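Probable glucarate dehydratase (Mycobacterium smegmatis str. MC2 155, PDB 3VDG) probably dehydrates D-glucarate to a keto-deoxy sugar acid, as a metal-dependent member of the enolase superfamily. Local coordinates at residues 145-150 / 156-161; 177-180 / 184-187; 186-191 / 373-378. All blocks are in the same frame, centred on the assembly; numbering follows the deposited sequence.

How the contacts relate
Contacts 1 and 3 are buried, whereas contact 2 lies at the surface. Contact 1 sits apart, its centre about 41 Å from that of contact 2 and on the opposite side of the chain's centre; it folds the loop after helix 131-151 back on that helix through a single leucine methyl. Contacts 2 and 3 work on one loop, the chain between strand 166-174 and helix 194-208, and share Asp-186 and Gly-187. In contact 2 the loop closes on itself with a backbone hydrogen bond, a water and small apolar groups. In contact 3 it meets a segment far along the chain, 373-378, mainly through two tryptophan rings, with a water spanning the polar edge.

Contact 1 of 3, residues 145-150 / 156-161; sequences DVQGQV and SDLLGG
Gly-148 and Leu-158 bring their CA atoms to 7.5 Å where the chain, having left helix 131-151, turns back beside the last turns of that helix. In the enolase fold this is the connection from the helix into the first barrel strand, here 166-174. One methyl does the touching: CD1 of Leu-158 rests 3.7 Å from CB of Gln-147 and lies 3.9 Å from the backbone N of Gly-148. Gly-148 itself offers only backbone to the leucine. CB of Gln-147 meets the methyl directly from its place on the helix backbone; beyond it the extended chain (chi2 -180°) carries the amide outward, with OE1 of Gln-147 also 3.7 Å from Leu-158 CD1, while NE2 is held by the carbonyl of Val-97. On another side of the helix Asp-145 takes NE2 of Gln-149 on OD1 from above the carboxylate plane, and its two oxygens also receive the backbone N-H groups of Leu-401 and Leu-72. The turn that carries Leu-158 is closed by Ser-156 O, which accepts both Leu-159 N and Gly-161 N, the latter at 2.9 Å.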
loop_
_atom_site.group_PDB
_atom_site.type_symbol
_atom_site.label_atom_id
_atom_site.label_comp_id
_atom_site.label_asym_id
_atom_site.label_seq_id
_atom_site.Cartn_x
_atom_site.Cartn_y
_atom_site.Cartn_z
ATOM N N ASP A 145 16.073 3.562 -7.088
ATOM C CA ASP A 145 17.504 3.278 -7.198
ATOM C C ASP A 145 18.298 4.531 -6.748
ATOM O O ASP A 145 19.210 4.430 -5.932
ATOM C CB ASP A 145 17.832 2.863 -8.652
ATOM C CG ASP A 145 19.282 2.395 -8.858
ATOM O OD1 ASP A 145 20.022 2.122 -7.881
ATOM O OD2 ASP A 145 19.682 2.288 -10.047
ATOM N N VAL A 146 17.944 5.711 -7.261
ATOM C CA VAL A 146 18.606 6.947 -6.809
ATOM C C VAL A 146 18.368 7.201 -5.314
ATOM O O VAL A 146 19.307 7.504 -4.573
ATOM C CB VAL A 146 18.201 8.189 -7.636
ATOM C CG1 VAL A 146 18.963 9.427 -7.137
ATOM C CG2 VAL A 146 18.523 7.963 -9.122
ATOM N N GLN A 147 17.133 7.033 -4.851
ATOM C CA GLN A 147 16.870 7.216 -3.416
ATOM C C GLN A 147 17.832 6.355 -2.606
ATOM O O GLN A 147 18.406 6.813 -1.617
ATOM C CB GLN A 147 15.433 6.821 -3.070
ATOM C CG GLN A 147 14.381 7.792 -3.591
ATOM C CD GLN A 147 12.985 7.360 -3.210
ATOM O OE1 GLN A 147 12.801 6.707 -2.195
ATOM N NE2 GLN A 147 11.995 7.736 -4.010
ATOM N N GLY A 148 17.968 5.088 -3.001
ATOM C CA GLY A 148 18.827 4.152 -2.257
ATOM C C GLY A 148 20.278 4.602 -2.316
ATOM O O GLY A 148 20.991 4.576 -1.317
ATOM N N GLN A 149 20.725 5.047 -3.486
ATOM C CA GLN A 149 22.113 5.461 -3.616
ATOM C C GLN A 149 22.409 6.677 -2.747
ATOM O O GLN A 149 23.432 6.751 -2.079
ATOM C CB GLN A 149 22.458 5.793 -5.066
ATOM C CG GLN A 149 22.486 4.574 -5.982
ATOM C CD GLN A 149 22.700 5.006 -7.408
ATOM O OE1 GLN A 149 23.635 5.763 -7.685
ATOM N NE2 GLN A 149 21.812 4.577 -8.318
ATOM N N VAL A 150 21.516 7.644 -2.759
ATOM C CA VAL A 150 21.787 8.868 -2.016
ATOM C C VAL A 150 21.660 8.681 -0.493
ATOM O O VAL A 150 22.345 9.354 0.272
ATOM C CB VAL A 150 20.942 10.052 -2.555
ATOM C CG1 VAL A 150 19.548 10.007 -1.973
ATOM C CG2 VAL A 150 21.628 11.384 -2.241
ATOM N N SER A 156 15.212 -2.473 -0.979
ATOM C CA SER A 156 14.303 -3.184 -0.054
ATOM C C SER A 156 14.025 -2.387 1.233
ATOM O O SER A 156 12.916 -2.476 1.785
ATOM C CB SER A 156 14.832 -4.585 0.282
ATOM O OG SER A 156 16.068 -4.484 0.955
ATOM N N ASP A 157 14.992 -1.577 1.689
ATOM C CA ASP A 157 14.779 -0.685 2.859
ATOM C C ASP A 157 13.814 0.476 2.591
ATOM O O ASP A 157 13.412 1.171 3.523
ATOM C CB ASP A 157 16.105 -0.075 3.358
ATOM C CG ASP A 157 16.867 -0.997 4.318
ATOM O OD1 ASP A 157 16.327 -2.054 4.725
ATOM O OD2 ASP A 157 18.013 -0.648 4.692
ATOM N N LEU A 158 13.460 0.707 1.330
ATOM C CA LEU A 158 12.481 1.749 1.008
ATOM C C LEU A 158 11.081 1.148 0.896
ATOM O O LEU A 158 10.120 1.873 0.688
ATOM C CB LEU A 158 12.846 2.465 -0.302
ATOM C CG LEU A 158 14.295 2.957 -0.423
ATOM C CD1 LEU A 158 14.604 3.457 -1.831
ATOM C CD2 LEU A 158 14.551 4.016 0.623
ATOM N N LEU A 159 10.981 -0.176 1.027
ATOM C CA LEU A 159 9.707 -0.901 0.869
ATOM C C LEU A 159 9.277 -1.607 2.170
ATOM O O LEU A 159 8.511 -2.579 2.145
ATOM C CB LEU A 159 9.836 -1.943 -0.266
ATOM C CG LEU A 159 10.287 -1.385 -1.635
ATOM C CD1 LEU A 159 10.602 -2.498 -2.633
ATOM C CD2 LEU A 159 9.233 -0.445 -2.206
ATOM N N GLY A 160 9.791 -1.132 3.303
ATOM C CA GLY A 160 9.488 -1.721 4.615
ATOM C C GLY A 160 10.558 -2.673 5.112
ATOM O O GLY A 160 10.424 -3.275 6.182
ATOM N N GLY A 161 11.623 -2.820 4.327
ATOM C CA GLY A 161 12.733 -3.678 4.685
ATOM C C GLY A 161 12.517 -5.131 4.319
ATOM O O GLY A 161 11.388 -5.630 4.323
#

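Contact 2 of 3, residues 177-180 / 184-187; sequences WAAH and EPDG
Ala-178 O accepts the backbone N-H of Asp-186 in a long bond, 3.3 Å from N to O. CA of Pro-185 comes to 3.4 Å from the same oxygen, Ala-178 O, and adds a CH...O contact. Next along the chain, the methyl of Ala-179 presses on the backbone of Pro-185, CB to CA 3.5 Å, which is tight for two carbons; the proline CB is a looser neighbour of this methyl. Further on, a water replaces a direct backbone bond: it accepts from His-180 N at 2.7 Å and donates to Glu-184 O. Direct bond and water bridge together tie the two arms of a loop that doubles back on itself. The loop follows strand 166-174, the first strand of the enolase-type barrel, and leads into helix 194-208. The Asp-186 carboxylate is folded in by chi1 of 53°, which sets CG between the backbone N and the carbonyl carbon and leaves OD2 3.4 Å from Ala-178 O. These are two acceptors; the salt bridge from Lys-176 NZ to OD2 probably offsets their repulsion. Beyond this shell, Pro-43 and Pro-44 touch the Asp-186 side chain, and the imidazole of His-180 is fixed at both nitrogens, ND1 by the hydroxyl of Tyr-430 and NE2 by the carbonyl of Asp-42.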
loop_
_atom_site.group_PDB
_atom_site.type_symbol
_atom_site.label_atom_id
_atom_site.label_comp_id
_atom_site.label_asym_id
_atom_site.label_seq_id
_atom_site.Cartn_x
_atom_site.Cartn_y
_atom_site.Cartn_z
ATOM N N TRP A 177 10.744 -25.511 -30.329
ATOM C CA TRP A 177 11.474 -26.111 -31.445
ATOM C C TRP A 177 12.931 -26.196 -31.114
ATOM O O TRP A 177 13.380 -25.590 -30.149
ATOM C CB TRP A 177 11.353 -25.253 -32.681
ATOM C CG TRP A 177 9.952 -25.026 -33.182
ATOM C CD1 TRP A 177 8.828 -25.840 -33.016
ATOM C CD2 TRP A 177 9.495 -23.898 -33.985
ATOM N NE1 TRP A 177 7.738 -25.287 -33.640
ATOM C CE2 TRP A 177 8.078 -24.121 -34.245
ATOM C CE3 TRP A 177 10.099 -22.755 -34.486
ATOM C CZ2 TRP A 177 7.322 -23.226 -34.971
ATOM C CZ3 TRP A 177 9.323 -21.859 -35.222
ATOM C CH2 TRP A 177 7.964 -22.093 -35.455
ATOM N N ALA A 178 13.694 -26.931 -31.923
ATOM C CA ALA A 178 15.119 -27.097 -31.683
ATOM C C ALA A 178 15.872 -25.818 -32.023
ATOM O O ALA A 178 16.910 -25.521 -31.433
ATOM C CB ALA A 178 15.664 -28.259 -32.516
ATOM N N ALA A 179 15.351 -25.067 -32.984
ATOM C CA ALA A 179 16.078 -23.938 -33.541
ATOM C C ALA A 179 15.087 -23.009 -34.169
ATOM O O ALA A 179 14.010 -23.434 -34.547
ATOM C CB ALA A 179 17.054 -24.422 -34.609
ATOM N N HIS A 180 15.434 -21.737 -34.311
ATOM C CA HIS A 180 14.642 -20.883 -35.198
ATOM C C HIS A 180 14.927 -21.328 -36.609
ATOM O O HIS A 180 16.032 -21.793 -36.885
ATOM C CB HIS A 180 15.028 -19.420 -35.039
ATOM C CG HIS A 180 14.568 -18.819 -33.725
ATOM N ND1 HIS A 180 13.333 -18.311 -33.556
ATOM C CD2 HIS A 180 15.225 -18.677 -32.506
ATOM C CE1 HIS A 180 13.199 -17.871 -32.285
ATOM N NE2 HIS A 180 14.359 -18.088 -31.647
ATOM N N GLU A 184 21.204 -22.048 -36.250
ATOM C CA GLU A 184 21.801 -23.137 -35.481
ATOM C C GLU A 184 20.907 -23.506 -34.297
ATOM O O GLU A 184 20.382 -22.620 -33.621
ATOM C CB GLU A 184 23.192 -22.741 -34.963
ATOM C CG GLU A 184 24.179 -22.312 -36.039
ATOM C CD GLU A 184 24.416 -23.387 -37.084
ATOM O OE1 GLU A 184 23.874 -24.503 -36.939
ATOM O OE2 GLU A 184 25.149 -23.110 -38.057
ATOM N N PRO A 185 20.729 -24.814 -34.044
ATOM C CA PRO A 185 19.971 -25.231 -32.868
ATOM C C PRO A 185 20.647 -24.780 -31.583
ATOM O O PRO A 185 21.865 -24.738 -31.515
ATOM C CB PRO A 185 19.969 -26.767 -32.956
ATOM C CG PRO A 185 20.973 -27.123 -33.995
ATOM C CD PRO A 185 21.059 -25.948 -34.922
ATOM N N ASP A 186 19.861 -24.428 -30.574
ATOM C CA ASP A 186 20.422 -24.063 -29.286
ATOM C C ASP A 186 20.828 -25.317 -28.509
ATOM O O ASP A 186 20.657 -26.447 -28.978
ATOM C CB ASP A 186 19.425 -23.225 -28.486
ATOM C CG ASP A 186 18.070 -23.898 -28.362
ATOM O OD1 ASP A 186 18.007 -24.991 -27.763
ATOM O OD2 ASP A 186 17.076 -23.332 -28.869
ATOM N N GLY A 187 21.366 -25.119 -27.314
ATOM C CA GLY A 187 21.868 -26.242 -26.539
ATOM C C GLY A 187 20.791 -26.964 -25.776
ATOM O O GLY A 187 21.070 -27.965 -25.124
HETATM O O HOH W 1 17.856 -21.090 -33.258
#

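Contact 3 of 3, residues 186-191 / 373-378; sequences DGWGAA and WPWRHE
Trp-188 packs its indole against Pro-374 and Trp-375 in the short 3-10 turn 373-375. Just ahead of the touching pair, Trp-373 turns its carbonyl toward Arg-376 and accepts both its backbone N-H and its NE, the latter at 2.9 Å and almost straight (177°). Pro-374 meets the edge of the Trp-188 ring: its O lies 3.6 Å from CZ2, near the ring plane, and a water there accepts from Trp-188 NE1 at 3.1 Å while donating to Pro-374 O. Trp-375 comes over one face of the Trp-188 ring, leading with CZ3, which is 3.5 Å from CD2 of Trp-188. The six-membered rings are inclined at 43°, an oblique pairing; NE1 of Trp-375 is held by Tyr-172 O. Arg-376 lays its guanidinium over the Trp-373 face and reaches Glu-378 O with NH1, closing this segment on itself. On the other side, Asp-186 OD1 closes an Asx turn by accepting Trp-188 N at 2.9 Å on its anti lone pair, and also accepts Gly-189 N, which fixes the backbone that carries the indole. The side chain of Trp-375 lies about 13 Å from the bound sodium ion; the contact joins the loop after the first barrel strand, 166-174, to the one after helix 349-360, consistent with the C-terminal end of the barrel, where enolase-superfamily active sites lie.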
loop_
_atom_site.group_PDB
_atom_site.type_symbol
_atom_site.label_atom_id
_atom_site.label_comp_id
_atom_site.label_asym_id
_atom_site.label_seq_id
_atom_site.Cartn_x
_atom_site.Cartn_y
_atom_site.Cartn_z
ATOM N N ASP A 186 19.861 -24.428 -30.574
ATOM C CA ASP A 186 20.422 -24.063 -29.286
ATOM C C ASP A 186 20.828 -25.317 -28.509
ATOM O O ASP A 186 20.657 -26.447 -28.978
ATOM C CB ASP A 186 19.425 -23.225 -28.486
ATOM C CG ASP A 186 18.070 -23.898 -28.362
ATOM O OD1 ASP A 186 18.007 -24.991 -27.763
ATOM O OD2 ASP A 186 17.076 -23.332 -28.869
ATOM N N GLY A 187 21.366 -25.119 -27.314
ATOM C CA GLY A 187 21.868 -26.242 -26.539
ATOM C C GLY A 187 20.791 -26.964 -25.776
ATOM O O GLY A 187 21.070 -27.965 -25.124
ATOM N N TRP A 188 19.557 -26.464 -25.846
ATOM C CA TRP A 188 18.447 -27.079 -25.120
ATOM C C TRP A 188 17.874 -28.247 -25.874
ATOM O O TRP A 188 17.455 -29.237 -25.281
ATOM C CB TRP A 188 17.330 -26.052 -24.892
ATOM C CG TRP A 188 17.708 -24.940 -23.932
ATOM C CD1 TRP A 188 18.202 -23.670 -24.240
ATOM C CD2 TRP A 188 17.637 -24.980 -22.469
ATOM N NE1 TRP A 188 18.439 -22.949 -23.096
ATOM C CE2 TRP A 188 18.120 -23.676 -21.997
ATOM C CE3 TRP A 188 17.234 -25.931 -21.534
ATOM C CZ2 TRP A 188 18.188 -23.365 -20.649
ATOM C CZ3 TRP A 188 17.290 -25.596 -20.175
ATOM C CH2 TRP A 188 17.763 -24.348 -19.746
ATOM N N GLY A 189 17.818 -28.128 -27.196
ATOM C CA GLY A 189 17.114 -29.111 -28.004
ATOM C C GLY A 189 15.631 -28.797 -28.029
ATOM O O GLY A 189 15.178 -27.868 -27.357
ATOM N N ALA A 190 14.875 -29.560 -28.812
ATOM C CA ALA A 190 13.420 -29.414 -28.891
ATOM C C ALA A 190 12.777 -30.015 -27.651
ATOM O O ALA A 190 13.334 -30.915 -27.017
ATOM C CB ALA A 190 12.880 -30.107 -30.147
ATOM N N ALA A 191 11.609 -29.504 -27.283
ATOM C CA ALA A 191 10.807 -30.153 -26.261
ATOM C C ALA A 191 9.403 -30.128 -26.794
ATOM O O ALA A 191 8.804 -29.065 -26.875
ATOM C CB ALA A 191 10.881 -29.403 -24.931
ATOM N N TRP A 373 14.887 -15.996 -16.793
ATOM C CA TRP A 373 16.367 -15.953 -16.752
ATOM C C TRP A 373 17.145 -17.034 -17.498
ATOM O O TRP A 373 18.104 -16.727 -18.210
ATOM C CB TRP A 373 16.854 -15.892 -15.312
ATOM C CG TRP A 373 18.233 -15.300 -15.184
ATOM C CD1 TRP A 373 19.411 -15.948 -14.822
ATOM C CD2 TRP A 373 18.618 -13.897 -15.402
ATOM N NE1 TRP A 373 20.472 -15.066 -14.810
ATOM C CE2 TRP A 373 20.062 -13.821 -15.142
ATOM C CE3 TRP A 373 17.931 -12.738 -15.759
ATOM C CZ2 TRP A 373 20.764 -12.636 -15.244
ATOM C CZ3 TRP A 373 18.661 -11.546 -15.868
ATOM C CH2 TRP A 373 20.042 -11.501 -15.614
ATOM N N PRO A 374 16.802 -18.322 -17.299
ATOM C CA PRO A 374 17.588 -19.380 -17.954
ATOM C C PRO A 374 17.589 -19.283 -19.478
ATOM O O PRO A 374 18.480 -19.819 -20.130
ATOM C CB PRO A 374 16.882 -20.668 -17.518
ATOM C CG PRO A 374 16.179 -20.301 -16.245
ATOM C CD PRO A 374 15.748 -18.878 -16.437
ATOM N N TRP A 375 16.604 -18.591 -20.039
ATOM C CA TRP A 375 16.458 -18.533 -21.482
ATOM C C TRP A 375 17.292 -17.482 -22.131
ATOM O O TRP A 375 17.358 -17.426 -23.356
ATOM C CB TRP A 375 14.991 -18.334 -21.860
ATOM C CG TRP A 375 14.155 -19.498 -21.384
ATOM C CD1 TRP A 375 13.156 -19.492 -20.422
ATOM C CD2 TRP A 375 14.239 -20.893 -21.846
ATOM N NE1 TRP A 375 12.629 -20.759 -20.253
ATOM C CE2 TRP A 375 13.232 -21.639 -21.097
ATOM C CE3 TRP A 375 15.024 -21.569 -22.779
ATOM C CZ2 TRP A 375 13.041 -23.000 -21.280
ATOM C CZ3 TRP A 375 14.812 -22.935 -22.963
ATOM C CH2 TRP A 375 13.846 -23.634 -22.231
ATOM N N ARG A 376 17.924 -16.614 -21.352
ATOM C CA ARG A 376 18.817 -15.622 -21.975
ATOM C C ARG A 376 20.254 -15.881 -21.548
ATOM O O ARG A 376 20.487 -16.697 -20.645
ATOM C CB ARG A 376 18.350 -14.161 -21.770
ATOM C CG ARG A 376 17.948 -13.750 -20.341
ATOM C CD ARG A 376 19.126 -13.296 -19.493
ATOM N NE ARG A 376 19.753 -14.419 -18.798
ATOM C CZ ARG A 376 21.034 -14.459 -18.466
ATOM N NH1 ARG A 376 21.832 -13.435 -18.751
ATOM N NH2 ARG A 376 21.517 -15.522 -17.846
ATOM N N HIS A 377 21.216 -15.248 -22.223
ATOM C CA HIS A 377 22.633 -15.406 -21.847
ATOM C C HIS A 377 23.389 -14.114 -22.051
ATOM O O HIS A 377 24.613 -14.117 -22.141
ATOM C CB HIS A 377 23.287 -16.527 -22.644
ATOM C CG HIS A 377 23.233 -16.309 -24.133
ATOM N ND1 HIS A 377 22.237 -16.801 -24.901
ATOM C CD2 HIS A 377 24.067 -15.584 -24.985
ATOM C CE1 HIS A 377 22.428 -16.417 -26.182
ATOM N NE2 HIS A 377 23.550 -15.677 -26.231
ATOM N N GLU A 378 22.656 -13.007 -22.154
ATOM C CA GLU A 378 23.228 -11.662 -22.305
ATOM C C GLU A 378 22.657 -10.761 -21.204
ATOM O O GLU A 378 21.639 -11.094 -20.589
ATOM C CB GLU A 378 22.900 -11.083 -23.690
ATOM C CG GLU A 378 23.569 -11.852 -24.847
ATOM C CD GLU A 378 22.838 -11.732 -26.185
ATOM O OE1 GLU A 378 21.693 -12.233 -26.307
ATOM O OE2 GLU A 378 23.418 -11.154 -27.134
HETATM O O HOH W 2 19.750 -20.216 -22.726
#